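Local structure of Lmo0305 protein (Listeria monocytogenes, 3PJ0) at residues I143-R148 against W182-F187; G212-I217 against Y243-S248; E254-K259 against V336-A341. The protein is a pyridoxal-phosphate protein of the fold type I superfamily that carries its cofactor covalently attached, though its precise function is not established. One frame throughout, in Å; residues are numbered along the deposited sequence. Where two conformers were deposited one is given.

Followed from the N terminus, the three contacts come in series, with none nested in or crossing another. Contact 1 closes a loop holding helix 157-170 and strand 173-178, and joins the loop after strand 140-144 of the seven-stranded sheet to the lead-in to helix 185-188. Contact 2 closes over most of strand 216-220 and helix 222-234, setting the lead-in to that antiparallel strand against the start of helix 243-256. Contact 3 makes the longest closure: it encloses helix 260-275, helix 300-314 and the four-stranded sheet, and ties the far part of helix 243-256 to the loop before helix 345-358. Contacts 1 and 3 also touch directly, Trp182 CB lying 3.8 Å from Ile257 CD1.

Contact 1 (I143-R148 against W182-F187); sequences IELPQR and WEITPF
At the ends of a beta-alpha-beta crossover, Leu145 and Pro146, just past strand 140-144, pack against Ile184, which comes after the adjacent parallel strand 173-178. The helix of the crossover, 157-170, lies between the two strands in sequence. All three touching residues are buried, and the meeting is purely apolar, with no hydrogen bond from one segment to the other. Ile184 does the work with two branches. Its CD1 presses on Leu145 CB at 3.3 Å, tighter than a normal carbon-carbon contact, and also comes within 4.1 Å of Leu145 CD1. Its CG2 goes to the proline, sitting 3.6 Å from Pro146 CD and 4.0 Å from Pro146 CG. With chi1 at 72°, CG1 is held between the backbone N and the carbonyl carbon of Ile184, which lets the CD1 arm reach the leucine while CG2 touches the CD-CG side of the proline ring. The Leu145-Pro146 peptide is cis, so the isoleucine straddles the kink: one methyl on each side chain flanking that bond, the leucine crossed at about a right angle. Behind the kink the loop is secured within its own segment, where the backbone Arg148 N donates to Glu144 OE2 at 2.9 Å, nearly straight at 161°, approaching from above the carboxylate plane. Ile195 of helix 192-196 packs on both Leu145 and Ile184, and Leu176 of the neighbouring strand adds to the cover on Leu145. Arg148 NE forms a salt bridge with Glu333, on strand 329-335 of the four-stranded sheet. Apolar packing of this kind, beyond the C-terminal ends of two adjacent parallel strands, belongs to the large domain of fold type I pyridoxal-phosphate proteins.

Contact 2 (G212-I217 against Y243-S248); sequences GIAGAI and YPYILS
Ile213 N, Ala214 O and Ser248 OG all grip one water, which stitches the loop ahead of strand 216-220 to the first turns of helix 243-256. The water accepts from Ile213 N at 3.0 Å and donates to Ala214 O at 2.9 Å and to Ser248 OG at 2.7 Å. Ser248 OG in turn donates a hydrogen bond to Pro244 O one turn back, 2.7 Å away, in the carbonyl plane and on a lone pair. The serine's chi1 of 52° tucks OG between the backbone N and the carbonyl carbon, which directs it back along the helix toward that oxygen. Around this chain of bonds the contact is apolar. Ile213 CD1 lies 3.7 Å from Ser248 CB, while its other branch, CG2, comes to the edge of the Tyr245 ring at 4.0 Å from CE1, the two side chains crossing at about a right angle. Ala214 CB sits over a face of that ring in a CH-pi contact, 4.2 Å from the centroid and 21° off the normal, displaced toward the rim. The tyrosine's hydroxyl looks to the dimer interface: in the second subunit it bonds to Ser241 O, and the ring meets that subunit's Tyr245 with the planes steeply inclined. The water bridge and the aromatic packing probably hold this loop, which begins four residues after the cofactor-bearing Lys208, against the helix near the subunit interface.

Contact 3 (E254-K259 against V336-A341); sequences EKRIGK and VGDAFA
Arg256 brings the NE edge of its guanidinium over the carboxylate of Asp338. Arg256 NE donates to Asp338 OD2 at 2.7 Å in a nearly straight bond of 167°, and the oxygen lies in the guanidinium plane. NH2 of Arg256 adds only a weak bond to the same OD2, at 3.2 Å. The planes of the two groups stand 65° apart, and NE meets OD2 from above the carboxylate plane, not as a side-by-side pair. Lys259 takes the other oxygen: its chain, extended beyond CG, brings NZ within 2.9 Å of Asp338 OD1, again from above the plane, and its CD passes that oxygen at 3.4 Å. Together the three residues form a salt-bridge network between residues 254-259, at the far part of helix 243-256, and the loop that leads from strand 329-335 of the four-stranded antiparallel sheet to helix 345-358. Asp338 OD1 is also bonded to Tyr263 OH of helix 260-275, and Arg256 NH1 to Ile210 O, so both partners have further hydrogen bonds. Lys255 lies alongside: its CD lies over one face of the guanidinium, toward the rim, and its CE comes 3.9 Å from Asp338 OD2. Lys255 NZ stops 4.6 Å from OD2 of Asp338 and makes a long, weak ion pair with Glu30 OE2; its charge would probably still help to stabilise the aspartate.

Contact 1 (I143-R148 against W182-F187)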
# COMPACT_ATOMS: atom_id res chain seq x y z
N ILE A 143 4.18 13.72 -18.79
CA ILE A 143 4.96 13.07 -19.85
C ILE A 143 5.46 11.73 -19.32
O ILE A 143 5.97 11.63 -18.21
CB ILE A 143 6.20 13.94 -20.23
CG1 ILE A 143 5.78 15.35 -20.64
CG2 ILE A 143 7.07 13.22 -21.23
CD1 ILE A 143 4.85 15.45 -21.86
N GLU A 144 5.32 10.68 -20.12
CA GLU A 144 5.79 9.33 -19.75
C GLU A 144 7.01 8.98 -20.63
O GLU A 144 6.88 8.89 -21.85
CB GLU A 144 4.66 8.31 -19.97
CG GLU A 144 5.00 6.90 -19.56
CD GLU A 144 3.95 5.87 -20.00
OE1 GLU A 144 2.73 6.11 -19.82
OE2 GLU A 144 4.39 4.83 -20.51
N LEU A 145 8.19 8.84 -20.00
CA LEU A 145 9.43 8.53 -20.69
C LEU A 145 9.87 7.11 -20.31
O LEU A 145 10.17 6.84 -19.15
CB LEU A 145 10.55 9.51 -20.32
CG LEU A 145 10.32 10.98 -20.53
CD1 LEU A 145 11.45 11.84 -19.96
CD2 LEU A 145 10.13 11.29 -22.02
N PRO A 146 9.82 6.17 -21.27
CA PRO A 146 9.36 6.25 -22.63
C PRO A 146 7.87 5.97 -22.64
O PRO A 146 7.35 5.59 -21.59
CB PRO A 146 10.13 5.13 -23.31
CG PRO A 146 10.20 4.09 -22.29
CD PRO A 146 10.24 4.79 -20.94
N GLN A 147 7.21 6.08 -23.79
CA GLN A 147 5.76 5.84 -23.87
C GLN A 147 5.56 4.35 -24.09
O GLN A 147 5.61 3.85 -25.23
CB GLN A 147 5.11 6.65 -24.99
CG GLN A 147 3.60 6.68 -24.89
CD GLN A 147 3.10 7.70 -23.87
OE1 GLN A 147 3.38 8.89 -23.99
NE2 GLN A 147 2.35 7.25 -22.85
N ARG A 148 5.35 3.65 -23.00
CA ARG A 148 5.28 2.18 -23.03
C ARG A 148 4.23 1.56 -23.96
O ARG A 148 4.53 0.59 -24.64
CB ARG A 148 5.08 1.66 -21.62
CG ARG A 148 4.97 0.14 -21.49
CD ARG A 148 3.51 -0.38 -21.50
NE ARG A 148 3.52 -1.78 -21.12
CZ ARG A 148 2.53 -2.47 -20.53
NH1 ARG A 148 1.36 -1.92 -20.25
NH2 ARG A 148 2.72 -3.76 -20.23
N TRP A 182 14.86 4.79 -15.33
CA TRP A 182 16.20 4.23 -15.23
C TRP A 182 16.65 3.63 -16.57
O TRP A 182 17.80 3.72 -16.97
CB TRP A 182 16.26 3.15 -14.15
CG TRP A 182 15.54 3.53 -12.84
CD1 TRP A 182 14.44 2.91 -12.33
CD2 TRP A 182 15.87 4.57 -11.91
NE1 TRP A 182 14.07 3.48 -11.14
CE2 TRP A 182 14.91 4.51 -10.86
CE3 TRP A 182 16.86 5.56 -11.85
CZ2 TRP A 182 14.92 5.41 -9.77
CZ3 TRP A 182 16.87 6.43 -10.78
CH2 TRP A 182 15.90 6.34 -9.74
N GLU A 183 15.68 3.03 -17.26
CA GLU A 183 15.93 2.37 -18.53
C GLU A 183 16.28 3.28 -19.71
O GLU A 183 16.78 2.78 -20.72
CB GLU A 183 14.68 1.56 -18.92
CG GLU A 183 14.30 0.43 -18.00
CD GLU A 183 13.32 0.78 -16.89
OE1 GLU A 183 13.56 1.74 -16.15
OE2 GLU A 183 12.34 0.01 -16.72
N ILE A 184 15.98 4.58 -19.61
CA ILE A 184 16.23 5.52 -20.72
C ILE A 184 17.52 6.36 -20.64
O ILE A 184 17.91 6.99 -21.62
CB ILE A 184 15.01 6.46 -20.96
CG1 ILE A 184 14.86 7.53 -19.85
CG2 ILE A 184 13.73 5.66 -21.10
CD1 ILE A 184 13.73 8.49 -20.07
N THR A 185 18.21 6.35 -19.52
CA THR A 185 19.44 7.16 -19.41
C THR A 185 20.51 6.73 -20.43
O THR A 185 21.19 7.57 -20.99
CB THR A 185 19.98 7.25 -17.97
OG1 THR A 185 20.46 5.98 -17.53
CG2 THR A 185 18.89 7.74 -17.03
N PRO A 186 20.63 5.41 -20.72
CA PRO A 186 21.66 5.05 -21.75
C PRO A 186 21.44 5.68 -23.14
O PRO A 186 22.38 6.24 -23.74
CB PRO A 186 21.58 3.52 -21.81
CG PRO A 186 21.00 3.12 -20.47
CD PRO A 186 20.03 4.22 -20.10
N PHE A 187 20.20 5.67 -23.62
CA PHE A 187 19.87 6.25 -24.93
C PHE A 187 20.02 7.77 -24.94
O PHE A 187 20.64 8.31 -25.82
CB PHE A 187 18.44 5.90 -25.38
CG PHE A 187 17.99 6.68 -26.57
CD1 PHE A 187 18.43 6.35 -27.83
CD2 PHE A 187 17.19 7.80 -26.41
CE1 PHE A 187 18.03 7.12 -28.95
CE2 PHE A 187 16.80 8.56 -27.51
CZ PHE A 187 17.23 8.22 -28.78

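Contact 2 (G212-I217 against Y243-S248)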
# COMPACT_ATOMS: atom_id res chain seq x y z
N GLY A 212 12.36 -5.10 -8.61
CA GLY A 212 12.03 -5.26 -7.21
C GLY A 212 10.63 -5.84 -7.06
O GLY A 212 10.08 -6.40 -8.01
N ILE A 213 10.05 -5.68 -5.87
CA ILE A 213 8.76 -6.29 -5.55
C ILE A 213 7.63 -5.33 -5.90
O ILE A 213 6.74 -5.67 -6.67
CB ILE A 213 8.72 -6.75 -4.07
CG1 ILE A 213 9.85 -7.77 -3.80
CG2 ILE A 213 7.33 -7.35 -3.72
CD1 ILE A 213 9.98 -8.28 -2.35
N ALA A 214 7.66 -4.14 -5.27
CA ALA A 214 6.68 -3.09 -5.50
C ALA A 214 7.18 -1.78 -4.89
O ALA A 214 8.19 -1.76 -4.19
CB ALA A 214 5.32 -3.46 -4.89
N GLY A 215 6.50 -0.69 -5.18
CA GLY A 215 6.88 0.59 -4.60
C GLY A 215 7.27 1.67 -5.58
O GLY A 215 7.59 1.42 -6.75
N ALA A 216 7.27 2.90 -5.04
CA ALA A 216 7.43 4.09 -5.83
C ALA A 216 8.01 5.22 -5.00
O ALA A 216 7.86 5.26 -3.77
CB ALA A 216 6.06 4.53 -6.34
N ILE A 217 8.66 6.13 -5.69
CA ILE A 217 9.13 7.36 -5.07
C ILE A 217 8.52 8.50 -5.87
O ILE A 217 8.49 8.45 -7.10
CB ILE A 217 10.68 7.53 -5.13
CG1 ILE A 217 11.35 6.81 -3.97
CG2 ILE A 217 11.09 9.04 -5.04
CD1 ILE A 217 11.35 7.57 -2.64
N TYR A 243 8.85 -0.97 5.24
CA TYR A 243 10.19 -1.54 5.02
C TYR A 243 10.27 -2.80 4.10
O TYR A 243 11.29 -2.93 3.41
CB TYR A 243 10.95 -1.81 6.33
CG TYR A 243 10.44 -2.96 7.13
CD1 TYR A 243 10.85 -4.27 6.84
CD2 TYR A 243 9.55 -2.77 8.19
CE1 TYR A 243 10.36 -5.34 7.59
CE2 TYR A 243 9.08 -3.84 8.93
CZ TYR A 243 9.48 -5.11 8.64
OH TYR A 243 9.02 -6.18 9.37
N PRO A 244 9.24 -3.68 4.08
CA PRO A 244 9.44 -4.81 3.16
C PRO A 244 9.67 -4.39 1.70
O PRO A 244 10.48 -5.02 0.99
CB PRO A 244 8.15 -5.64 3.33
CG PRO A 244 7.66 -5.32 4.72
CD PRO A 244 8.04 -3.85 4.90
N TYR A 245 8.98 -3.34 1.28
CA TYR A 245 9.13 -2.79 -0.06
C TYR A 245 10.32 -1.85 -0.14
O TYR A 245 10.99 -1.81 -1.14
CB TYR A 245 7.85 -2.07 -0.53
CG TYR A 245 6.61 -2.91 -0.59
CD1 TYR A 245 6.63 -4.19 -1.12
CD2 TYR A 245 5.40 -2.41 -0.15
CE1 TYR A 245 5.47 -4.97 -1.17
CE2 TYR A 245 4.23 -3.18 -0.21
CZ TYR A 245 4.28 -4.45 -0.72
OH TYR A 245 3.13 -5.20 -0.77
N ILE A 246 10.62 -1.10 0.92
CA ILE A 246 11.79 -0.18 0.87
C ILE A 246 13.10 -0.96 0.78
O ILE A 246 13.94 -0.71 -0.10
CB ILE A 246 11.86 0.77 2.11
CG1 ILE A 246 10.66 1.72 2.12
CG2 ILE A 246 13.16 1.62 2.12
CD1 ILE A 246 10.41 2.29 3.51
N LEU A 247 13.27 -1.93 1.67
CA LEU A 247 14.50 -2.76 1.64
C LEU A 247 14.71 -3.47 0.29
O LEU A 247 15.86 -3.51 -0.21
CB LEU A 247 14.56 -3.73 2.80
CG LEU A 247 14.64 -3.05 4.19
CD1 LEU A 247 14.42 -4.09 5.29
CD2 LEU A 247 15.95 -2.20 4.43
N SER A 248 13.65 -4.10 -0.24
CA SER A 248 13.73 -4.77 -1.52
C SER A 248 13.97 -3.78 -2.66
O SER A 248 14.73 -4.09 -3.59
CB SER A 248 12.50 -5.65 -1.80
OG SER A 248 11.31 -4.93 -1.62
O HOH W 1 10.46 -3.53 -3.82

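Contact 3 (E254-K259 against V336-A341)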
# COMPACT_ATOMS: atom_id res chain seq x y z
N GLU A 254 20.34 -1.30 -6.26
CA GLU A 254 21.80 -1.37 -6.27
C GLU A 254 22.29 -2.53 -7.13
O GLU A 254 23.32 -2.43 -7.80
CB GLU A 254 22.37 -1.42 -4.85
CG GLU A 254 22.24 -0.13 -4.09
CD GLU A 254 23.06 1.00 -4.69
OE1 GLU A 254 24.18 0.74 -5.18
OE2 GLU A 254 22.60 2.15 -4.68
N LYS A 255 21.52 -3.62 -7.14
CA LYS A 255 21.87 -4.79 -7.93
C LYS A 255 21.76 -4.54 -9.41
O LYS A 255 22.60 -5.01 -10.14
CB LYS A 255 20.95 -5.95 -7.59
CG LYS A 255 21.18 -7.23 -8.42
CD LYS A 255 20.12 -8.27 -7.98
CE LYS A 255 20.11 -9.49 -8.83
NZ LYS A 255 21.31 -10.39 -8.62
N ARG A 256 20.76 -3.77 -9.86
CA ARG A 256 20.51 -3.66 -11.30
C ARG A 256 20.67 -2.29 -11.97
O ARG A 256 20.71 -2.25 -13.19
CB ARG A 256 19.13 -4.21 -11.62
CG ARG A 256 18.94 -5.68 -11.20
CD ARG A 256 17.70 -6.30 -11.81
NE ARG A 256 17.57 -7.72 -11.50
CZ ARG A 256 16.63 -8.29 -10.74
NH1 ARG A 256 15.64 -7.59 -10.20
NH2 ARG A 256 16.66 -9.61 -10.59
N ILE A 257 20.77 -1.21 -11.20
CA ILE A 257 20.91 0.12 -11.81
C ILE A 257 22.12 0.18 -12.78
O ILE A 257 22.04 0.78 -13.87
CB ILE A 257 20.94 1.25 -10.76
CG1 ILE A 257 20.77 2.64 -11.43
CG2 ILE A 257 22.27 1.23 -9.95
CD1 ILE A 257 19.52 2.80 -12.31
N GLY A 258 23.22 -0.50 -12.44
CA GLY A 258 24.39 -0.50 -13.30
C GLY A 258 24.25 -1.31 -14.59
O GLY A 258 25.18 -1.31 -15.42
N LYS A 259 23.13 -2.02 -14.74
CA LYS A 259 22.86 -2.83 -15.93
C LYS A 259 21.98 -2.16 -17.00
O LYS A 259 21.67 -2.79 -18.01
CB LYS A 259 22.19 -4.14 -15.53
CG LYS A 259 23.01 -5.01 -14.59
CD LYS A 259 22.39 -6.40 -14.48
CE LYS A 259 23.09 -7.28 -13.45
NZ LYS A 259 22.34 -8.56 -13.21
N VAL A 336 13.64 -6.34 -21.68
CA VAL A 336 14.87 -7.08 -21.34
C VAL A 336 15.29 -6.81 -19.90
O VAL A 336 15.23 -5.68 -19.40
CB VAL A 336 16.02 -6.77 -22.32
CG1 VAL A 336 17.33 -7.48 -21.90
CG2 VAL A 336 15.66 -7.23 -23.72
N GLY A 337 15.72 -7.88 -19.24
CA GLY A 337 16.17 -7.84 -17.86
C GLY A 337 17.23 -8.90 -17.67
O GLY A 337 17.95 -9.25 -18.62
N ASP A 338 17.32 -9.45 -16.46
CA ASP A 338 18.40 -10.44 -16.16
C ASP A 338 18.20 -11.80 -16.84
O ASP A 338 19.17 -12.53 -17.07
CB ASP A 338 18.55 -10.70 -14.65
CG ASP A 338 19.21 -9.56 -13.88
OD1 ASP A 338 19.74 -8.59 -14.45
OD2 ASP A 338 19.16 -9.65 -12.64
N ALA A 339 16.96 -12.16 -17.16
CA ALA A 339 16.71 -13.47 -17.80
C ALA A 339 17.41 -13.61 -19.15
O ALA A 339 17.95 -14.67 -19.47
CB ALA A 339 15.18 -13.70 -17.96
N PHE A 340 17.45 -12.54 -19.93
CA PHE A 340 18.05 -12.62 -21.27
C PHE A 340 19.49 -13.16 -21.27
O PHE A 340 19.83 -14.02 -22.09
CB PHE A 340 17.98 -11.28 -22.02
CG PHE A 340 18.56 -11.34 -23.41
CD1 PHE A 340 17.84 -11.92 -24.44
CD2 PHE A 340 19.84 -10.86 -23.66
CE1 PHE A 340 18.40 -12.02 -25.73
CE2 PHE A 340 20.41 -10.97 -24.96
CZ PHE A 340 19.68 -11.54 -25.98
N ALA A 341 20.30 -12.71 -20.32
CA ALA A 341 21.70 -13.11 -20.26
C ALA A 341 21.90 -14.56 -19.86
O ALA A 341 23.00 -15.09 -20.03
CB ALA A 341 22.49 -12.18 -19.33